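Local coordinates for protein short-chain type dehydrogenase/reductase (Mycobacterium ulcerans, PDB 3SVT) that probably catalyses an NAD-dependent oxidation or reduction, as a member of the short-chain dehydrogenase/reductase family, on a substrate not yet established, at residues Thr206-Ala209 with Glu210-Ser213; Arg159-Gly162 with Ala163-Val166; Ala234-Leu238 with Ser239-Ser243; Asp83-Thr86 with Ala87-Gly90. All blocks are in the same frame, centred on the assembly; numbering follows the deposited sequence.

Contact 1 (Thr206-Ala209 with Glu210-Ser213); sequences TESA and ELSS
A serine N-cap opens helix 209-218: Ser208 separates it from the short helix 203-207, and Ser208 OG takes a weak bond from Leu211 N, long at 3.5 Å but fairly straight at 163°. The same OG lies 3.9 Å from Leu211 CB, so the capping side chain lies alongside the start of the leucine. The firmer grip falls on Ser208 O, which accepts twice from one residue. Ser212 N makes the helical bond at 2.9 Å to Ser208 O, and Ser212 OG donates to Ser208 O at 2.6 Å; the two donors approach from opposite faces of the carbonyl plane. With chi1 at 72°, Ser212 OG sits between its own backbone N and carbonyl carbon, folded back onto the preceding turn. One residue further, Ser213 N bonds to Ala209 O at 3.1 Å. Ser212 CB also comes within 3.6 Å of Thr206 O, where the two helices come close. Thr206 O accepts from Gln224 NE2, and the Thr206 side chain rests on Leu196 and Arg198 of strand 187-198. This N-capped helix start, directly after a short helix, follows the strand where many short-chain dehydrogenases carry their substrate-binding loop, a role that can only be inferred here.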
ATOM      1  N   THR B 206     -27.350  -2.302   7.074  1.00 47.01           N
ATOM      2  CA  THR B 206     -27.784  -1.375   5.993  1.00 46.50           C
ATOM      3  C   THR B 206     -29.045  -0.571   6.325  1.00 47.16           C
ATOM      4  O   THR B 206     -29.212   0.548   5.831  1.00 46.69           O
ATOM      5  CB  THR B 206     -28.009  -2.072   4.595  1.00 46.17           C
ATOM      6  OG1 THR B 206     -29.165  -2.924   4.623  1.00 45.95           O
ATOM      7  CG2 THR B 206     -26.775  -2.863   4.151  1.00 44.83           C
ATOM      8  N   GLU B 207     -29.924  -1.146   7.150  1.00 47.74           N
ATOM      9  CA  GLU B 207     -31.167  -0.477   7.518  1.00 48.26           C
ATOM     10  C   GLU B 207     -31.156   0.168   8.918  1.00 48.47           C
ATOM     11  O   GLU B 207     -32.109   0.864   9.268  1.00 49.19           O
ATOM     12  CB  GLU B 207     -32.347  -1.439   7.366  1.00 48.73           C
ATOM     13  N   SER B 208     -30.088  -0.029   9.695  1.00 47.73           N
ATOM     14  CA  SER B 208     -29.989   0.580  11.041  1.00 47.91           C
ATOM     15  C   SER B 208     -29.547   2.048  10.948  1.00 47.06           C
ATOM     16  O   SER B 208     -28.659   2.383  10.165  1.00 46.20           O
ATOM     17  CB  SER B 208     -29.038  -0.215  11.931  1.00 47.77           C
ATOM     18  OG  SER B 208     -28.270   0.647  12.740  1.00 49.11           O
ATOM     19  N   ALA B 209     -30.168   2.916  11.746  1.00 46.57           N
ATOM     20  CA  ALA B 209     -29.934   4.361  11.645  1.00 45.73           C
ATOM     21  C   ALA B 209     -28.497   4.798  11.969  1.00 44.55           C
ATOM     22  O   ALA B 209     -27.897   5.577  11.227  1.00 43.40           O
ATOM     23  CB  ALA B 209     -30.920   5.118  12.519  1.00 46.55           C
ATOM     24  N   GLU B 210     -27.958   4.288  13.071  1.00 43.78           N
ATOM     25  CA  GLU B 210     -26.592   4.610  13.498  1.00 42.80           C
ATOM     26  C   GLU B 210     -25.524   4.062  12.552  1.00 41.11           C
ATOM     27  O   GLU B 210     -24.661   4.817  12.111  1.00 40.67           O
ATOM     28  CB  GLU B 210     -26.333   4.112  14.915  1.00 43.69           C
ATOM     29  CG  GLU B 210     -27.068   4.930  16.005  1.00 45.56           C
ATOM     30  CD  GLU B 210     -28.533   4.532  16.232  1.00 49.39           C
ATOM     31  OE1 GLU B 210     -29.069   3.623  15.542  1.00 48.16           O
ATOM     32  OE2 GLU B 210     -29.158   5.142  17.140  1.00 53.76           O
ATOM     33  N   LEU B 211     -25.582   2.771  12.239  1.00 39.62           N
ATOM     34  CA  LEU B 211     -24.555   2.156  11.385  1.00 38.52           C
ATOM     35  C   LEU B 211     -24.666   2.557   9.901  1.00 37.10           C
ATOM     36  O   LEU B 211     -23.647   2.739   9.217  1.00 36.57           O
ATOM     37  CB  LEU B 211     -24.582   0.643  11.525  1.00 38.86           C
ATOM     38  CG  LEU B 211     -24.343   0.127  12.952  1.00 39.24           C
ATOM     39  CD1 LEU B 211     -24.685  -1.358  13.039  1.00 40.02           C
ATOM     40  CD2 LEU B 211     -22.920   0.386  13.405  1.00 37.49           C
ATOM     41  N   SER B 212     -25.888   2.687   9.390  1.00 36.43           N
ATOM     42  CA  SER B 212     -26.071   3.190   8.016  1.00 35.08           C
ATOM     43  C   SER B 212     -25.530   4.612   7.898  1.00 34.53           C
ATOM     44  O   SER B 212     -24.925   4.957   6.897  1.00 33.87           O
ATOM     45  CB  SER B 212     -27.532   3.146   7.573  1.00 35.31           C
ATOM     46  OG  SER B 212     -28.311   4.148   8.226  1.00 36.63           O
ATOM     47  N   SER B 213     -25.753   5.420   8.933  1.00 34.04           N
ATOM     48  CA  SER B 213     -25.270   6.798   8.958  1.00 33.96           C
ATOM     49  C   SER B 213     -23.727   6.866   8.994  1.00 33.01           C
ATOM     50  O   SER B 213     -23.099   7.691   8.294  1.00 30.98           O
ATOM     51  CB  SER B 213     -25.866   7.540  10.161  1.00 34.98           C
ATOM     52  OG  SER B 213     -25.291   8.822  10.275  1.00 37.29           O
TER

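Contact 2 (Arg159-Gly162 with Ala163-Val166); sequences RWFG and AYGV
Phe161 and Tyr164 meet across the turn that leads into helix 163-182, where Tyr164 stands at the tyrosine position of the YxxxK sequence motif of classical short-chain dehydrogenases. The tight part is the backbone. Tyr164 N donates to Phe161 O at 3.2 Å with a nearly straight N-H (161°), and Tyr164 CB lies against that same oxygen at 3.6 Å. Gly162, with a positive phi of 51°, makes the sharp bend into the helix.

The rings are looser. Tyr164 CD2 approaches the edge of the Phe161 ring, near its plane, at 4.3 Å from Phe161 CD2. Because Tyr164 CG is anti to the backbone N (chi1 -167°), the phenol then leads away from Phe161, and its side chain touches Ser102 and Ser151, consistent with the active-site layout of the family. Phe161 has its own edge-to-face partners in His158 and Phe264. Farther back the loop faces another subunit: Trp160 N bonds to Glu181 OE2 of the second subunit, and Arg159 packs on that glutamate.

A water fills in where the first helical turn does not close directly. It donates to Gly162 O at 2.9 Å and accepts from Gly165 N at 2.8 Å, while Val166 CG2 covers Gly162 O at 3.4 Å.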
ATOM      1  N   ARG B 159     -12.601  -2.012  13.552  1.00 26.45           N
ATOM      2  CA  ARG B 159     -12.557  -2.288  14.974  1.00 26.87           C
ATOM      3  C   ARG B 159     -13.652  -3.312  15.323  1.00 26.32           C
ATOM      4  O   ARG B 159     -14.816  -3.156  14.927  1.00 25.86           O
ATOM      5  CB  ARG B 159     -12.753  -0.988  15.793  1.00 27.17           C
ATOM      6  CG  ARG B 159     -11.501  -0.120  15.942  1.00 28.14           C
ATOM      7  CD  ARG B 159     -11.849   1.305  16.464  1.00 29.76           C
ATOM      8  NE  ARG B 159     -12.294   2.119  15.324  1.00 33.43           N
ATOM      9  CZ  ARG B 159     -12.734   3.375  15.378  1.00 34.41           C
ATOM     10  NH1 ARG B 159     -12.852   3.997  16.536  1.00 34.03           N
ATOM     11  NH2 ARG B 159     -13.086   4.002  14.248  1.00 34.55           N
ATOM     12  N   TRP B 160     -13.234  -4.356  16.035  1.00 26.30           N
ATOM     13  CA  TRP B 160     -14.092  -5.369  16.666  1.00 25.99           C
ATOM     14  C   TRP B 160     -14.585  -6.447  15.701  1.00 26.84           C
ATOM     15  O   TRP B 160     -15.474  -7.230  16.040  1.00 26.15           O
ATOM     16  CB  TRP B 160     -15.237  -4.736  17.448  1.00 26.79           C
ATOM     17  CG  TRP B 160     -14.761  -3.612  18.332  1.00 25.89           C
ATOM     18  CD1 TRP B 160     -13.953  -3.716  19.419  1.00 25.21           C
ATOM     19  CD2 TRP B 160     -15.053  -2.226  18.178  1.00 27.85           C
ATOM     20  NE1 TRP B 160     -13.715  -2.475  19.961  1.00 26.07           N
ATOM     21  CE2 TRP B 160     -14.401  -1.543  19.228  1.00 27.52           C
ATOM     22  CE3 TRP B 160     -15.824  -1.491  17.269  1.00 27.90           C
ATOM     23  CZ2 TRP B 160     -14.463  -0.157  19.367  1.00 30.27           C
ATOM     24  CZ3 TRP B 160     -15.909  -0.114  17.433  1.00 29.86           C
ATOM     25  CH2 TRP B 160     -15.223   0.537  18.470  1.00 30.85           C
ATOM     26  N   PHE B 161     -13.993  -6.494  14.506  1.00 26.97           N
ATOM     27  CA  PHE B 161     -14.381  -7.491  13.510  1.00 27.80           C
ATOM     28  C   PHE B 161     -13.474  -8.690  13.580  1.00 27.31           C
ATOM     29  O   PHE B 161     -13.681  -9.633  12.828  1.00 27.38           O
ATOM     30  CB  PHE B 161     -14.412  -6.904  12.088  1.00 27.66           C
ATOM     31  CG  PHE B 161     -15.705  -6.200  11.751  1.00 30.45           C
ATOM     32  CD1 PHE B 161     -16.174  -5.149  12.541  1.00 33.20           C
ATOM     33  CD2 PHE B 161     -16.462  -6.599  10.661  1.00 34.45           C
ATOM     34  CE1 PHE B 161     -17.368  -4.503  12.236  1.00 34.83           C
ATOM     35  CE2 PHE B 161     -17.658  -5.949  10.338  1.00 34.88           C
ATOM     36  CZ  PHE B 161     -18.104  -4.906  11.117  1.00 35.60           C
ATOM     37  N   GLY B 162     -12.468  -8.639  14.468  1.00 27.93           N
ATOM     38  CA  GLY B 162     -11.623  -9.785  14.770  1.00 27.49           C
ATOM     39  C   GLY B 162     -11.067 -10.431  13.511  1.00 27.60           C
ATOM     40  O   GLY B 162     -10.334  -9.800  12.749  1.00 28.66           O
ATOM     41  N   ALA B 163     -11.416 -11.692  13.289  1.00 27.10           N
ATOM     42  CA  ALA B 163     -10.772 -12.507  12.239  1.00 27.22           C
ATOM     43  C   ALA B 163     -11.141 -12.119  10.794  1.00 26.95           C
ATOM     44  O   ALA B 163     -10.474 -12.518   9.858  1.00 27.63           O
ATOM     45  CB  ALA B 163     -11.089 -13.991  12.477  1.00 26.35           C
ATOM     46  N   TYR B 164     -12.234 -11.392  10.602  1.00 27.99           N
ATOM     47  CA  TYR B 164     -12.704 -11.096   9.243  1.00 27.71           C
ATOM     48  C   TYR B 164     -11.641 -10.406   8.377  1.00 26.82           C
ATOM     49  O   TYR B 164     -11.215 -10.952   7.340  1.00 26.29           O
ATOM     50  CB  TYR B 164     -14.019 -10.286   9.281  1.00 29.20           C
ATOM     51  CG  TYR B 164     -14.740 -10.220   7.929  1.00 31.52           C
ATOM     52  CD1 TYR B 164     -14.972 -11.376   7.178  1.00 34.63           C
ATOM     53  CD2 TYR B 164     -15.167  -9.005   7.403  1.00 33.82           C
ATOM     54  CE1 TYR B 164     -15.619 -11.324   5.932  1.00 35.73           C
ATOM     55  CE2 TYR B 164     -15.815  -8.942   6.163  1.00 35.56           C
ATOM     56  CZ  TYR B 164     -16.039 -10.095   5.436  1.00 36.28           C
ATOM     57  OH  TYR B 164     -16.684 -10.029   4.216  1.00 38.12           O
ATOM     58  N   GLY B 165     -11.192  -9.228   8.791  1.00 25.87           N
ATOM     59  CA  GLY B 165     -10.222  -8.478   7.987  1.00 25.42           C
ATOM     60  C   GLY B 165      -8.853  -9.146   7.960  1.00 24.80           C
ATOM     61  O   GLY B 165      -8.125  -9.084   6.945  1.00 24.36           O
ATOM     62  N   VAL B 166      -8.506  -9.783   9.079  1.00 24.20           N
ATOM     63  CA  VAL B 166      -7.258 -10.517   9.211  1.00 23.90           C
ATOM     64  C   VAL B 166      -7.212 -11.605   8.134  1.00 24.17           C
ATOM     65  O   VAL B 166      -6.243 -11.701   7.365  1.00 23.94           O
ATOM     66  CB  VAL B 166      -7.170 -11.163  10.606  1.00 24.19           C
ATOM     67  CG1 VAL B 166      -6.025 -12.145  10.690  1.00 22.65           C
ATOM     68  CG2 VAL B 166      -7.095 -10.079  11.721  1.00 24.18           C
TER
HETATM   69  O   HOH W   1     -11.313  -7.602  11.106  1.00 17.15           O

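Contact 3 (Ala234-Leu238 with Ser239-Ser243); sequences AMFLL and SDAAS
Ser239 turns back onto Phe236 as the chain leaves helix 227-238, and the polar bonds centre on this serine. Ser239 OG donates to Phe236 O at 2.8 Å, and Ser239 N also reaches Phe236 O, at 3.1 Å, from well above the carbonyl plane. A further, weak bond runs from Ser239 N to Met235 O. With chi1 at 83° the hydroxyl faces the helix end, yet it still accepts from Ala241 N at 3.1 Å, which makes an ST turn; donating and accepting together fix its rotation. A water spans Ser239, donating to Leu238 O at 2.9 Å and to Asp240 OD1 at 2.7 Å, while Asp240 OD2 forms a salt bridge with Arg12.

The apolar contacts centre on the Phe236 ring and two alanines. Ala242 CB sits over one face of that ring in a CH-pi contact, 4.2 Å from the centroid and offset toward the rim. Ala241 CB meets Phe236 CE1 at 3.8 Å, coming in obliquely. The Phe236 ring also stacks with Phe236 of the fourth subunit, so this helix end takes part in the tetramer interface.

Toward the interior, Leu237 and Leu238 pack on Val147 of strand 144-149, Leu237 adds Ile192 of strand 187-198, and Leu238 reaches Leu31 of helix 22-33.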
ATOM      1  N   ALA B 234     -16.542  -8.680 -11.341  1.00 25.72           N
ATOM      2  CA  ALA B 234     -16.087 -10.054 -11.473  1.00 26.13           C
ATOM      3  C   ALA B 234     -16.132 -10.486 -12.924  1.00 26.05           C
ATOM      4  O   ALA B 234     -15.185 -11.066 -13.432  1.00 25.72           O
ATOM      5  CB  ALA B 234     -16.899 -10.999 -10.588  1.00 26.12           C
ATOM      6  N   MET B 235     -17.242 -10.184 -13.593  1.00 25.93           N
ATOM      7  CA  MET B 235     -17.399 -10.567 -14.992  1.00 25.87           C
ATOM      8  C   MET B 235     -16.367  -9.873 -15.870  1.00 25.32           C
ATOM      9  O   MET B 235     -15.769 -10.487 -16.764  1.00 24.97           O
ATOM     10  CB  MET B 235     -18.835 -10.295 -15.480  1.00 26.31           C
ATOM     11  CG  MET B 235     -19.887 -11.202 -14.822  1.00 27.56           C
ATOM     12  SD  MET B 235     -21.602 -10.870 -15.290  1.00 32.08           S
ATOM     13  CE  MET B 235     -21.484 -11.193 -17.024  1.00 31.73           C
ATOM     14  N   PHE B 236     -16.137  -8.593 -15.625  1.00 24.47           N
ATOM     15  CA  PHE B 236     -15.064  -7.906 -16.343  1.00 24.73           C
ATOM     16  C   PHE B 236     -13.723  -8.596 -16.123  1.00 24.30           C
ATOM     17  O   PHE B 236     -13.013  -8.874 -17.083  1.00 24.22           O
ATOM     18  CB  PHE B 236     -14.959  -6.440 -15.932  1.00 24.67           C
ATOM     19  CG  PHE B 236     -13.758  -5.742 -16.520  1.00 26.63           C
ATOM     20  CD1 PHE B 236     -13.692  -5.462 -17.869  1.00 26.67           C
ATOM     21  CD2 PHE B 236     -12.675  -5.403 -15.726  1.00 29.44           C
ATOM     22  CE1 PHE B 236     -12.587  -4.863 -18.417  1.00 25.80           C
ATOM     23  CE2 PHE B 236     -11.567  -4.787 -16.287  1.00 29.28           C
ATOM     24  CZ  PHE B 236     -11.542  -4.530 -17.639  1.00 26.30           C
ATOM     25  N   LEU B 237     -13.386  -8.910 -14.874  1.00 23.43           N
ATOM     26  CA  LEU B 237     -12.102  -9.576 -14.632  1.00 22.93           C
ATOM     27  C   LEU B 237     -12.024 -11.013 -15.214  1.00 23.04           C
ATOM     28  O   LEU B 237     -10.939 -11.470 -15.529  1.00 21.66           O
ATOM     29  CB  LEU B 237     -11.765  -9.617 -13.167  1.00 22.57           C
ATOM     30  CG  LEU B 237     -11.454  -8.298 -12.481  1.00 23.90           C
ATOM     31  CD1 LEU B 237     -11.385  -8.545 -10.985  1.00 22.27           C
ATOM     32  CD2 LEU B 237     -10.139  -7.670 -13.018  1.00 21.43           C
ATOM     33  N   LEU B 238     -13.164 -11.717 -15.327  1.00 23.55           N
ATOM     34  CA  LEU B 238     -13.178 -13.037 -15.985  1.00 24.24           C
ATOM     35  C   LEU B 238     -12.994 -12.936 -17.497  1.00 24.52           C
ATOM     36  O   LEU B 238     -12.550 -13.894 -18.116  1.00 24.92           O
ATOM     37  CB  LEU B 238     -14.476 -13.800 -15.702  1.00 24.23           C
ATOM     38  CG  LEU B 238     -14.734 -14.274 -14.280  1.00 24.98           C
ATOM     39  CD1 LEU B 238     -16.202 -14.680 -14.104  1.00 21.74           C
ATOM     40  CD2 LEU B 238     -13.753 -15.393 -13.900  1.00 23.53           C
ATOM     41  N   SER B 239     -13.390 -11.799 -18.076  1.00 24.44           N
ATOM     42  CA  SER B 239     -13.483 -11.633 -19.512  1.00 24.93           C
ATOM     43  C   SER B 239     -12.126 -11.363 -20.132  1.00 25.88           C
ATOM     44  O   SER B 239     -11.155 -10.963 -19.444  1.00 25.12           O
ATOM     45  CB  SER B 239     -14.420 -10.471 -19.872  1.00 25.41           C
ATOM     46  OG  SER B 239     -13.720  -9.222 -19.801  1.00 26.21           O
ATOM     47  N   ASP B 240     -12.082 -11.519 -21.453  1.00 26.20           N
ATOM     48  CA  ASP B 240     -10.873 -11.270 -22.211  1.00 27.05           C
ATOM     49  C   ASP B 240     -10.501  -9.784 -22.269  1.00 26.57           C
ATOM     50  O   ASP B 240      -9.370  -9.444 -22.609  1.00 25.71           O
ATOM     51  CB  ASP B 240     -11.022 -11.800 -23.635  1.00 28.14           C
ATOM     52  CG  ASP B 240     -11.199 -13.319 -23.687  1.00 29.71           C
ATOM     53  OD1 ASP B 240     -10.960 -14.018 -22.672  1.00 31.31           O
ATOM     54  OD2 ASP B 240     -11.566 -13.812 -24.767  1.00 34.35           O
ATOM     55  N   ALA B 241     -11.438  -8.911 -21.912  1.00 26.23           N
ATOM     56  CA  ALA B 241     -11.168  -7.488 -21.829  1.00 26.36           C
ATOM     57  C   ALA B 241     -10.213  -7.144 -20.680  1.00 25.84           C
ATOM     58  O   ALA B 241      -9.713  -6.016 -20.621  1.00 25.89           O
ATOM     59  CB  ALA B 241     -12.482  -6.680 -21.712  1.00 26.04           C
ATOM     60  N   ALA B 242      -9.968  -8.103 -19.772  1.00 25.57           N
ATOM     61  CA  ALA B 242      -8.994  -7.938 -18.663  1.00 24.95           C
ATOM     62  C   ALA B 242      -7.806  -8.901 -18.766  1.00 24.21           C
ATOM     63  O   ALA B 242      -7.168  -9.203 -17.760  1.00 22.66           O
ATOM     64  CB  ALA B 242      -9.708  -8.116 -17.289  1.00 24.41           C
ATOM     65  N   SER B 243      -7.510  -9.368 -19.982  1.00 24.22           N
ATOM     66  CA  SER B 243      -6.510 -10.434 -20.203  1.00 24.18           C
ATOM     67  C   SER B 243      -5.055 -10.050 -19.850  1.00 24.08           C
ATOM     68  O   SER B 243      -4.159 -10.911 -19.814  1.00 24.90           O
ATOM     69  CB  SER B 243      -6.583 -10.924 -21.656  1.00 24.52           C
ATOM     70  OG  SER B 243      -6.256  -9.879 -22.553  1.00 24.21           O
TER
HETATM   71  O   HOH W   2     -10.339 -14.042 -20.020  1.00 19.64           O

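Contact 4 (Asp83-Thr86 with Ala87-Gly90); sequences DAVT and AWHG
Asp83 O accepts from Ala87 N at 2.8 Å with an N-H angle of 156°, the shortest sound bond across this last stretch of helix 75-89 in the Rossmann-type sheet domain. Beyond it the helical pattern frays. Trp88 N makes only weak bonds, to Ala84 O at 3.1 Å and to Val85 O at 3.5 Å, and Gly90 N bonds weakly to Thr86 O. Gly90 leaves the helix with a positive phi of 106°, a conformation that suits glycine. A water slips into the opened turn, accepting from His89 N at 2.6 Å and lying 3.0 Å from Val85 O.

A chi1 of -54° puts Thr86 OG1 beside its own N, from where it bonds back to Val82 O, and leaves Thr86 CG2 4.1 Å from Gly90 O. On the sheet side, Ala84 and Val85 lie on Met39 of strand 37-42, while Trp88 packs against Ser37, Thr13 and Ala64 and receives Arg66 in a cation-pi contact. His89 ND1 is bonded to Thr13 OG1, and His89 CE1 sits 3.4 Å above one face of the Trp88 ring, offset toward its rim. Val85 CG2 meets the same indole at its edge, near the ring plane, 4.3 Å from Trp88 CE3.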
ATOM      1  N   ASP B  83     -13.391 -31.270 -10.142  1.00 32.45           N
ATOM      2  CA  ASP B  83     -13.412 -32.356 -11.154  1.00 34.94           C
ATOM      3  C   ASP B  83     -14.698 -32.318 -11.962  1.00 35.01           C
ATOM      4  O   ASP B  83     -14.682 -32.394 -13.179  1.00 36.02           O
ATOM      5  CB  ASP B  83     -13.339 -33.745 -10.503  1.00 36.40           C
ATOM      6  CG  ASP B  83     -12.037 -33.992  -9.758  1.00 38.62           C
ATOM      7  OD1 ASP B  83     -11.033 -33.328 -10.053  1.00 42.03           O
ATOM      8  OD2 ASP B  83     -12.020 -34.885  -8.883  1.00 43.12           O
ATOM      9  N   ALA B  84     -15.809 -32.211 -11.258  1.00 35.24           N
ATOM     10  CA  ALA B  84     -17.125 -32.239 -11.889  1.00 35.80           C
ATOM     11  C   ALA B  84     -17.329 -31.069 -12.829  1.00 35.52           C
ATOM     12  O   ALA B  84     -17.787 -31.245 -13.934  1.00 35.57           O
ATOM     13  CB  ALA B  84     -18.193 -32.229 -10.833  1.00 36.13           C
ATOM     14  N   VAL B  85     -16.983 -29.858 -12.401  1.00 34.61           N
ATOM     15  CA  VAL B  85     -17.198 -28.727 -13.287  1.00 33.99           C
ATOM     16  C   VAL B  85     -16.310 -28.787 -14.530  1.00 34.33           C
ATOM     17  O   VAL B  85     -16.711 -28.380 -15.590  1.00 34.53           O
ATOM     18  CB  VAL B  85     -17.074 -27.387 -12.597  1.00 33.20           C
ATOM     19  CG1 VAL B  85     -15.648 -27.126 -12.117  1.00 32.08           C
ATOM     20  CG2 VAL B  85     -17.533 -26.298 -13.568  1.00 33.50           C
ATOM     21  N   THR B  86     -15.103 -29.310 -14.377  1.00 34.72           N
ATOM     22  CA  THR B  86     -14.162 -29.436 -15.467  1.00 34.96           C
ATOM     23  C   THR B  86     -14.552 -30.549 -16.454  1.00 36.65           C
ATOM     24  O   THR B  86     -14.414 -30.407 -17.671  1.00 37.02           O
ATOM     25  CB  THR B  86     -12.773 -29.728 -14.893  1.00 35.31           C
ATOM     26  OG1 THR B  86     -12.446 -28.723 -13.918  1.00 33.93           O
ATOM     27  CG2 THR B  86     -11.728 -29.761 -16.000  1.00 33.52           C
ATOM     28  N   ALA B  87     -15.030 -31.656 -15.903  1.00 37.10           N
ATOM     29  CA  ALA B  87     -15.489 -32.794 -16.687  1.00 38.62           C
ATOM     30  C   ALA B  87     -16.755 -32.454 -17.481  1.00 39.02           C
ATOM     31  O   ALA B  87     -17.059 -33.117 -18.481  1.00 39.93           O
ATOM     32  CB  ALA B  87     -15.733 -33.994 -15.779  1.00 38.92           C
ATOM     33  N   TRP B  88     -17.476 -31.418 -17.048  1.00 37.76           N
ATOM     34  CA  TRP B  88     -18.751 -31.053 -17.670  1.00 37.66           C
ATOM     35  C   TRP B  88     -18.601 -30.882 -19.184  1.00 38.44           C
ATOM     36  O   TRP B  88     -19.272 -31.558 -19.952  1.00 38.76           O
ATOM     37  CB  TRP B  88     -19.271 -29.767 -17.039  1.00 36.01           C
ATOM     38  CG  TRP B  88     -20.699 -29.363 -17.371  1.00 36.25           C
ATOM     39  CD1 TRP B  88     -21.577 -29.980 -18.227  1.00 38.91           C
ATOM     40  CD2 TRP B  88     -21.392 -28.216 -16.855  1.00 35.86           C
ATOM     41  NE1 TRP B  88     -22.776 -29.291 -18.253  1.00 37.60           N
ATOM     42  CE2 TRP B  88     -22.683 -28.208 -17.418  1.00 36.44           C
ATOM     43  CE3 TRP B  88     -21.050 -27.209 -15.951  1.00 35.92           C
ATOM     44  CZ2 TRP B  88     -23.624 -27.223 -17.111  1.00 36.06           C
ATOM     45  CZ3 TRP B  88     -22.001 -26.227 -15.646  1.00 35.51           C
ATOM     46  CH2 TRP B  88     -23.261 -26.246 -16.221  1.00 35.70           C
ATOM     47  N   HIS B  89     -17.726 -29.962 -19.598  1.00 38.34           N
ATOM     48  CA  HIS B  89     -17.414 -29.744 -21.025  1.00 39.40           C
ATOM     49  C   HIS B  89     -15.944 -29.955 -21.370  1.00 39.71           C
ATOM     50  O   HIS B  89     -15.571 -29.843 -22.544  1.00 41.35           O
ATOM     51  CB  HIS B  89     -17.801 -28.326 -21.456  1.00 39.39           C
ATOM     52  CG  HIS B  89     -19.250 -28.021 -21.269  1.00 39.16           C
ATOM     53  ND1 HIS B  89     -19.701 -27.117 -20.330  1.00 35.27           N
ATOM     54  CD2 HIS B  89     -20.353 -28.522 -21.880  1.00 38.57           C
ATOM     55  CE1 HIS B  89     -21.021 -27.066 -20.379  1.00 37.35           C
ATOM     56  NE2 HIS B  89     -21.441 -27.911 -21.308  1.00 37.89           N
ATOM     57  N   GLY B  90     -15.116 -30.266 -20.377  1.00 38.49           N
ATOM     58  CA  GLY B  90     -13.696 -30.554 -20.617  1.00 39.03           C
ATOM     59  C   GLY B  90     -12.720 -29.467 -20.201  1.00 38.08           C
ATOM     60  O   GLY B  90     -11.517 -29.726 -20.101  1.00 38.51           O
TER
HETATM   61  O   HOH W   3     -16.273 -28.055 -18.506  1.00 25.74           O

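All four contacts lie at helix ends. Contact 1 sits at the break between helices 203-207 and 209-218, and contact 2 begins helix 163-182; contacts 3 and 4 finish helices 227-238 and 75-89. Contacts 2 and 3 are buried and also face neighbouring subunits, whereas contacts 1 and 4 are only partly buried and touch no other chain of the assembly. Contacts 1 and 3 both pack on strand 187-198, contact 4 on strands 13-17, 37-42 and 64-69, and contact 2 on helix 113-140. Serine hydroxyls serve contacts 1 and 3, as a cap and an ST turn. Glycines with positive phi shape contacts 2 and 4; bridging waters occur in contacts 2, 3 and 4.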